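Local coordinates for protein serine racemase (Enterococcus faecalis, PDB 4ECL) that belongs to the alanine racemase family, joining an N-terminal TIM-barrel domain to a C-terminal domain rich in beta strands, at residues C31-V36 against I218-A223; H123-T128 against G156-L161. All coordinates share one frame; numbering follows the deposited sequence.

In the fold
Both contacts are buried parallel strand pairs of the TIM barrel. Contact 1 joins strand 32-36 to strand 217-220, the two that meet where the barrel closes on itself. Contact 2, with its centre about 15 Å away from that of contact 1, pairs two of the intervening strands, 120-127 and 152-158, and lies farther from the middle of the chain. The two touch inside the barrel, where R219 of contact 1 probably donates from NH2 to O of T159 and packs against H160. Between its strands contact 1 is mainly apolar, with R219 the charged group on the inner face and a sulfate at its C-terminal end; contact 2 places aromatic rings and a lysine inside the barrel and ends in linked hydroxyls.

Contact 1 of 2, residues C31-V36 against I218-A223; sequences CELMAV and IRVGVA. With SO4 (sulfate ion), chain G.
L33 and V220 meet almost at right angles on the outward side of the sheet, where the branch of the leucine presses on one methyl of the valine. CD2 of L33 is 3.5 Å from CG2 of V220, tighter than ordinary van der Waals contact, and CG of L33 lies nearly as close to the same methyl. I218 stands on this side too, its CG1 3.6 Å from SG of C31, at the start of the pair. L33 also packs on L23 of helix 13-25, so this layer faces the helical shell.

On the other side, toward the barrel interior, M34 and R219 run alongside each other and point the same way. The selenium of M34 (selenomethionine) comes 3.9 Å from CG of R219, after which both chains bend and lead away; the guanidinium is held by H200 through NH1. V36 points at the partner strand; its chi1 of 179° sets CG2 beside the backbone N, where it lies against R219, 3.7 Å from its C and 3.8 Å from its CB.

Four backbone bonds join the strands, from I218 N to E32 O, M34 N to I218 O, V220 N to M34 O and V36 N to V220 O. Just beyond, the backbone turns its amides onto a sulfate: G221 N donates to sulfate O2 at 2.9 Å and V222 N to sulfate O3 at 3.0 Å, while S204 and Y42 complete the grip. Having no side chain, G221 leaves room for O3. Anion binding by backbone amides at the C-terminal ends of the strands recurs in phosphate-binding TIM barrels, and the position is consistent with the phosphate site of the pyridoxal cofactor in alanine racemase relatives.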
ATOM      1  N   CYS A  31     -31.709  -1.005 -15.564  1.00 32.40           N
ATOM      2  CA  CYS A  31     -30.666  -0.558 -14.662  1.00 29.97           C
ATOM      3  C   CYS A  31     -29.320  -1.133 -15.096  1.00 33.86           C
ATOM      4  O   CYS A  31     -29.181  -2.338 -15.349  1.00 28.74           O
ATOM      5  CB  CYS A  31     -30.987  -0.968 -13.225  1.00 31.24           C
ATOM      6  SG  CYS A  31     -29.777  -0.381 -12.012  1.00 33.33           S
ATOM      7  N   GLU A  32     -28.327  -0.261 -15.184  1.00 33.64           N
ATOM      8  CA  GLU A  32     -27.021  -0.645 -15.700  1.00 34.28           C
ATOM      9  C   GLU A  32     -25.977  -0.839 -14.594  1.00 31.45           C
ATOM     10  O   GLU A  32     -25.943  -0.105 -13.600  1.00 29.87           O
ATOM     11  CB  GLU A  32     -26.542   0.392 -16.717  1.00 41.80           C
ATOM     12  CG  GLU A  32     -25.498  -0.125 -17.672  1.00 55.10           C
ATOM     13  CD  GLU A  32     -24.969   0.955 -18.593  1.00 65.05           C
ATOM     14  OE1 GLU A  32     -25.701   1.945 -18.834  1.00 70.32           O
ATOM     15  OE2 GLU A  32     -23.817   0.817 -19.066  1.00 64.56           O
ATOM     16  N   LEU A  33     -25.135  -1.847 -14.768  1.00 24.36           N
ATOM     17  CA  LEU A  33     -24.051  -2.094 -13.834  1.00 23.17           C
ATOM     18  C   LEU A  33     -22.949  -1.053 -14.042  1.00 22.95           C
ATOM     19  O   LEU A  33     -22.402  -0.928 -15.141  1.00 21.37           O
ATOM     20  CB  LEU A  33     -23.520  -3.530 -14.016  1.00 22.68           C
ATOM     21  CG  LEU A  33     -22.568  -4.061 -12.947  1.00 26.81           C
ATOM     22  CD1 LEU A  33     -22.610  -5.596 -12.887  1.00 25.49           C
ATOM     23  CD2 LEU A  33     -21.135  -3.573 -13.197  1.00 24.17           C
HETATM   24  N   MSE A  34     -22.645  -0.284 -12.995  1.00 15.51           N
HETATM   25  CA  MSE A  34     -21.495   0.626 -13.052  1.00 18.63           C
HETATM   26  C   MSE A  34     -20.352   0.043 -12.234  1.00 23.39           C
HETATM   27  O   MSE A  34     -20.382   0.041 -10.995  1.00 23.03           O
HETATM   28  CB  MSE A  34     -21.838   2.036 -12.552  1.00 15.06           C
HETATM   29  CG  MSE A  34     -20.677   3.007 -12.726  1.00 16.57           C
HETATM   30 SE   MSE A  34     -21.044   4.826 -12.139  0.79 27.64          SE
HETATM   31  CE  MSE A  34     -21.990   5.492 -13.716  1.00 24.02           C
ATOM     32  N   ALA A  35     -19.346  -0.469 -12.932  1.00 16.58           N
ATOM     33  CA  ALA A  35     -18.288  -1.187 -12.266  1.00 18.04           C
ATOM     34  C   ALA A  35     -17.331  -0.172 -11.650  1.00 22.35           C
ATOM     35  O   ALA A  35     -16.768   0.676 -12.345  1.00 22.51           O
ATOM     36  CB  ALA A  35     -17.571  -2.091 -13.253  1.00 16.07           C
ATOM     37  N   VAL A  36     -17.170  -0.251 -10.337  1.00 18.95           N
ATOM     38  CA  VAL A  36     -16.284   0.656  -9.633  1.00 18.86           C
ATOM     39  C   VAL A  36     -14.861   0.090  -9.677  1.00 24.42           C
ATOM     40  O   VAL A  36     -14.570  -0.924  -9.024  1.00 23.90           O
ATOM     41  CB  VAL A  36     -16.739   0.804  -8.182  1.00 20.42           C
ATOM     42  CG1 VAL A  36     -15.793   1.734  -7.420  1.00 17.68           C
ATOM     43  CG2 VAL A  36     -18.175   1.329  -8.141  1.00 20.69           C
ATOM     44  N   ILE A 218     -26.333   0.935 -10.788  1.00 26.27           N
ATOM     45  CA  ILE A 218     -25.841   0.528  -9.490  1.00 26.77           C
ATOM     46  C   ILE A 218     -24.319   0.461  -9.582  1.00 23.06           C
ATOM     47  O   ILE A 218     -23.769  -0.192 -10.479  1.00 22.48           O
ATOM     48  CB  ILE A 218     -26.444  -0.820  -9.057  1.00 28.14           C
ATOM     49  CG1 ILE A 218     -27.965  -0.661  -8.919  1.00 31.70           C
ATOM     50  CG2 ILE A 218     -25.831  -1.282  -7.750  1.00 17.21           C
ATOM     51  CD1 ILE A 218     -28.693  -1.915  -8.515  1.00 34.56           C
ATOM     52  N   ARG A 219     -23.659   1.168  -8.671  1.00 18.26           N
ATOM     53  CA  ARG A 219     -22.198   1.249  -8.611  1.00 21.96           C
ATOM     54  C   ARG A 219     -21.688   0.078  -7.789  1.00 27.32           C
ATOM     55  O   ARG A 219     -21.711   0.114  -6.560  1.00 32.73           O
ATOM     56  CB  ARG A 219     -21.752   2.554  -7.928  1.00 19.10           C
ATOM     57  CG  ARG A 219     -22.253   3.846  -8.573  1.00 21.04           C
ATOM     58  CD  ARG A 219     -21.887   5.090  -7.753  1.00 25.05           C
ATOM     59  NE  ARG A 219     -22.357   5.006  -6.366  1.00 31.99           N
ATOM     60  CZ  ARG A 219     -23.500   5.525  -5.913  1.00 28.88           C
ATOM     61  NH1 ARG A 219     -24.313   6.173  -6.733  1.00 21.90           N
ATOM     62  NH2 ARG A 219     -23.839   5.398  -4.634  1.00 25.75           N
ATOM     63  N   VAL A 220     -21.209  -0.964  -8.447  1.00 22.09           N
ATOM     64  CA  VAL A 220     -20.794  -2.140  -7.694  1.00 22.13           C
ATOM     65  C   VAL A 220     -19.285  -2.200  -7.464  1.00 21.64           C
ATOM     66  O   VAL A 220     -18.483  -2.133  -8.400  1.00 22.85           O
ATOM     67  CB  VAL A 220     -21.354  -3.447  -8.317  1.00 26.35           C
ATOM     68  CG1 VAL A 220     -22.874  -3.421  -8.285  1.00 18.04           C
ATOM     69  CG2 VAL A 220     -20.893  -3.588  -9.742  1.00 29.38           C
ATOM     70  N   GLY A 221     -18.911  -2.299  -6.193  1.00 24.69           N
ATOM     71  CA  GLY A 221     -17.516  -2.403  -5.805  1.00 21.25           C
ATOM     72  C   GLY A 221     -17.212  -3.798  -5.296  1.00 24.68           C
ATOM     73  O   GLY A 221     -16.989  -4.711  -6.089  1.00 29.51           O
ATOM     74  N   VAL A 222     -17.214  -3.974  -3.976  1.00 25.74           N
ATOM     75  CA  VAL A 222     -16.813  -5.250  -3.383  1.00 24.70           C
ATOM     76  C   VAL A 222     -17.584  -6.458  -3.920  1.00 29.51           C
ATOM     77  O   VAL A 222     -16.995  -7.521  -4.106  1.00 31.40           O
ATOM     78  CB  VAL A 222     -16.888  -5.240  -1.835  1.00 27.08           C
ATOM     79  CG1 VAL A 222     -15.858  -4.293  -1.258  1.00 32.56           C
ATOM     80  CG2 VAL A 222     -18.312  -4.880  -1.352  1.00 19.81           C
ATOM     81  N   ALA A 223     -18.884  -6.301  -4.179  1.00 22.56           N
ATOM     82  CA  ALA A 223     -19.686  -7.419  -4.670  1.00 20.20           C
ATOM     83  C   ALA A 223     -19.153  -7.913  -6.006  1.00 22.61           C
ATOM     84  O   ALA A 223     -19.136  -9.118  -6.274  1.00 20.72           O
ATOM     85  CB  ALA A 223     -21.176  -7.031  -4.793  1.00 19.72           C
TER
HETATM   86  S   SO4 G 403     -18.827  -0.759  -2.592  0.91 29.94           S
HETATM   87  O1  SO4 G 403     -18.654   0.658  -2.930  0.91 26.34           O
HETATM   88  O2  SO4 G 403     -19.685  -1.390  -3.596  0.91 23.07           O
HETATM   89  O3  SO4 G 403     -17.508  -1.386  -2.590  0.91 35.19           O
HETATM   90  O4  SO4 G 403     -19.414  -0.876  -1.262  0.91 31.25           O

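Contact 2 of 2, residues H123-T128 against G156-L161; sequences HIKIDT and GIFTHL
The imidazole of H123 lies flat over G156, whose CA is 3.7 Å from the ring centroid and only 10° off its normal; ND1 of H123 is hydrogen-bonded to NE2 of H200. Next on this face of the sheet, the extended chain of K125 crosses the F158 ring obliquely. CB of K125 stands over the ring face toward the rim, and its CD comes 3.6 Å from CE2 of F158. A chi1 of 75°, with CG between the backbone N and the carbonyl carbon, swings the phenyl toward strand 123-127. These side chains line the interior of the TIM barrel, between its fifth and sixth strands. The opposite face turns to the surrounding helix 169-191: I124 and I157 lie side by side, CG2 of I124 3.6 Å from CB of I157, and CG1 of I126 touches CD1 of I157. Beyond the bond from I126 N to F158 O, side-chain hydroxyls join the segments. T159 OG1 donates to I126 O at 2.7 Å and accepts from T128 OG1, also at 2.7 Å, the two threonines meeting tip to tip. Q178 of helix 169-191 donates from NE2 to both T128 OG1 and H160 O.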
ATOM      1  N   HIS A 123     -22.165  14.341 -13.696  1.00 23.17           N
ATOM      2  CA  HIS A 123     -23.243  13.881 -12.825  1.00 23.60           C
ATOM      3  C   HIS A 123     -23.182  14.750 -11.589  1.00 28.60           C
ATOM      4  O   HIS A 123     -22.103  14.933 -11.010  1.00 22.95           O
ATOM      5  CB  HIS A 123     -23.071  12.423 -12.396  1.00 19.01           C
ATOM      6  CG  HIS A 123     -23.350  11.431 -13.473  1.00 21.60           C
ATOM      7  ND1 HIS A 123     -23.704  10.125 -13.202  1.00 23.32           N
ATOM      8  CD2 HIS A 123     -23.320  11.539 -14.823  1.00 25.30           C
ATOM      9  CE1 HIS A 123     -23.882   9.475 -14.338  1.00 26.56           C
ATOM     10  NE2 HIS A 123     -23.654  10.310 -15.337  1.00 27.20           N
ATOM     11  N   ILE A 124     -24.326  15.297 -11.179  1.00 23.56           N
ATOM     12  CA  ILE A 124     -24.333  16.111  -9.970  1.00 27.47           C
ATOM     13  C   ILE A 124     -24.501  15.207  -8.755  1.00 24.09           C
ATOM     14  O   ILE A 124     -25.300  14.274  -8.768  1.00 21.58           O
ATOM     15  CB  ILE A 124     -25.410  17.230 -10.007  1.00 22.99           C
ATOM     16  CG1 ILE A 124     -25.425  18.000  -8.687  1.00 23.69           C
ATOM     17  CG2 ILE A 124     -26.782  16.644 -10.298  1.00 25.58           C
ATOM     18  CD1 ILE A 124     -26.214  19.346  -8.762  1.00 25.99           C
ATOM     19  N   LYS A 125     -23.721  15.471  -7.716  1.00 23.25           N
ATOM     20  CA  LYS A 125     -23.807  14.676  -6.508  1.00 20.11           C
ATOM     21  C   LYS A 125     -24.635  15.404  -5.476  1.00 18.79           C
ATOM     22  O   LYS A 125     -24.500  16.615  -5.293  1.00 22.24           O
ATOM     23  CB  LYS A 125     -22.404  14.361  -5.946  1.00 20.91           C
ATOM     24  CG  LYS A 125     -22.450  13.437  -4.728  1.00 24.42           C
ATOM     25  CD  LYS A 125     -21.139  12.717  -4.458  1.00 34.50           C
ATOM     26  CE  LYS A 125     -21.345  11.623  -3.401  1.00 37.45           C
ATOM     27  NZ  LYS A 125     -20.145  10.756  -3.200  1.00 39.23           N
ATOM     28  N   ILE A 126     -25.500  14.676  -4.791  1.00 19.28           N
ATOM     29  CA  ILE A 126     -26.304  15.302  -3.752  1.00 23.72           C
ATOM     30  C   ILE A 126     -25.887  14.738  -2.410  1.00 27.57           C
ATOM     31  O   ILE A 126     -25.853  13.529  -2.232  1.00 23.80           O
ATOM     32  CB  ILE A 126     -27.809  15.008  -3.935  1.00 23.61           C
ATOM     33  CG1 ILE A 126     -28.263  15.298  -5.370  1.00 23.58           C
ATOM     34  CG2 ILE A 126     -28.633  15.825  -2.944  1.00 21.53           C
ATOM     35  CD1 ILE A 126     -28.306  16.784  -5.706  1.00 23.63           C
ATOM     36  N   ASP A 127     -25.568  15.603  -1.461  1.00 21.61           N
ATOM     37  CA  ASP A 127     -25.257  15.118  -0.125  1.00 25.97           C
ATOM     38  C   ASP A 127     -26.567  14.862   0.598  1.00 31.21           C
ATOM     39  O   ASP A 127     -27.347  15.796   0.825  1.00 28.73           O
ATOM     40  CB  ASP A 127     -24.401  16.137   0.645  1.00 25.00           C
ATOM     41  CG  ASP A 127     -24.310  15.826   2.140  1.00 26.26           C
ATOM     42  OD1 ASP A 127     -24.523  14.656   2.533  1.00 24.63           O
ATOM     43  OD2 ASP A 127     -24.018  16.755   2.931  1.00 27.90           O
ATOM     44  N   THR A 128     -26.820  13.610   0.968  1.00 24.00           N
ATOM     45  CA  THR A 128     -28.062  13.306   1.673  1.00 26.27           C
ATOM     46  C   THR A 128     -27.851  12.906   3.132  1.00 27.63           C
ATOM     47  O   THR A 128     -28.774  12.419   3.778  1.00 30.14           O
ATOM     48  CB  THR A 128     -28.884  12.217   0.951  1.00 27.31           C
ATOM     49  OG1 THR A 128     -28.053  11.078   0.688  1.00 24.00           O
ATOM     50  CG2 THR A 128     -29.409  12.752  -0.363  1.00 28.44           C
ATOM     51  N   GLY A 156     -26.500  12.862 -15.128  1.00 28.72           N
ATOM     52  CA  GLY A 156     -26.952  12.079 -14.002  1.00 22.15           C
ATOM     53  C   GLY A 156     -26.945  12.833 -12.697  1.00 24.28           C
ATOM     54  O   GLY A 156     -26.405  13.938 -12.585  1.00 31.18           O
ATOM     55  N   ILE A 157     -27.562  12.232 -11.695  1.00 21.05           N
ATOM     56  CA  ILE A 157     -27.624  12.824 -10.374  1.00 22.78           C
ATOM     57  C   ILE A 157     -27.582  11.664  -9.392  1.00 20.08           C
ATOM     58  O   ILE A 157     -28.224  10.643  -9.612  1.00 25.95           O
ATOM     59  CB  ILE A 157     -28.899  13.690 -10.201  1.00 25.05           C
ATOM     60  CG1 ILE A 157     -29.120  14.051  -8.739  1.00 26.26           C
ATOM     61  CG2 ILE A 157     -30.110  12.988 -10.749  1.00 26.16           C
ATOM     62  CD1 ILE A 157     -30.084  15.202  -8.567  1.00 31.42           C
ATOM     63  N   PHE A 158     -26.800  11.797  -8.330  1.00 21.95           N
ATOM     64  CA  PHE A 158     -26.590  10.658  -7.457  1.00 23.55           C
ATOM     65  C   PHE A 158     -26.278  11.023  -6.024  1.00 22.48           C
ATOM     66  O   PHE A 158     -25.992  12.182  -5.725  1.00 22.49           O
ATOM     67  CB  PHE A 158     -25.513   9.725  -8.038  1.00 23.05           C
ATOM     68  CG  PHE A 158     -24.084  10.227  -7.912  1.00 23.11           C
ATOM     69  CD1 PHE A 158     -23.568  11.157  -8.807  1.00 22.92           C
ATOM     70  CD2 PHE A 158     -23.239   9.699  -6.948  1.00 21.21           C
ATOM     71  CE1 PHE A 158     -22.254  11.583  -8.711  1.00 23.81           C
ATOM     72  CE2 PHE A 158     -21.916  10.115  -6.844  1.00 21.55           C
ATOM     73  CZ  PHE A 158     -21.418  11.053  -7.724  1.00 25.13           C
ATOM     74  N   THR A 159     -26.351  10.019  -5.149  1.00 21.62           N
ATOM     75  CA  THR A 159     -25.947  10.165  -3.756  1.00 26.28           C
ATOM     76  C   THR A 159     -25.335   8.861  -3.227  1.00 28.67           C
ATOM     77  O   THR A 159     -25.416   7.824  -3.881  1.00 30.44           O
ATOM     78  CB  THR A 159     -27.131  10.630  -2.869  1.00 35.97           C
ATOM     79  OG1 THR A 159     -26.644  11.080  -1.589  1.00 29.85           O
ATOM     80  CG2 THR A 159     -28.157   9.511  -2.696  1.00 26.11           C
ATOM     81  N   HIS A 160     -24.695   8.923  -2.062  1.00 27.61           N
ATOM     82  CA  HIS A 160     -24.124   7.740  -1.432  1.00 26.48           C
ATOM     83  C   HIS A 160     -24.827   7.474  -0.113  1.00 24.73           C
ATOM     84  O   HIS A 160     -25.037   8.397   0.676  1.00 24.11           O
ATOM     85  CB  HIS A 160     -22.626   7.933  -1.163  1.00 34.44           C
ATOM     86  CG  HIS A 160     -21.737   7.396  -2.244  1.00 46.84           C
ATOM     87  ND1 HIS A 160     -21.418   8.116  -3.375  1.00 51.57           N
ATOM     88  CD2 HIS A 160     -21.101   6.205  -2.364  1.00 53.23           C
ATOM     89  CE1 HIS A 160     -20.620   7.396  -4.145  1.00 52.13           C
ATOM     90  NE2 HIS A 160     -20.414   6.231  -3.556  1.00 56.24           N
ATOM     91  N   LEU A 161     -25.178   6.214   0.134  1.00 23.55           N
ATOM     92  CA  LEU A 161     -25.779   5.822   1.405  1.00 23.29           C
ATOM     93  C   LEU A 161     -24.706   5.531   2.448  1.00 27.68           C
ATOM     94  O   LEU A 161     -23.698   4.884   2.157  1.00 25.94           O
ATOM     95  CB  LEU A 161     -26.676   4.607   1.218  1.00 21.64           C
ATOM     96  CG  LEU A 161     -27.776   4.790   0.178  1.00 27.84           C
ATOM     97  CD1 LEU A 161     -28.489   3.448  -0.101  1.00 23.30           C
ATOM     98  CD2 LEU A 161     -28.770   5.865   0.639  1.00 17.16           C
TER
HETATM   99  O   HOH W   1     -24.745  11.730   1.203  1.00 28.31           O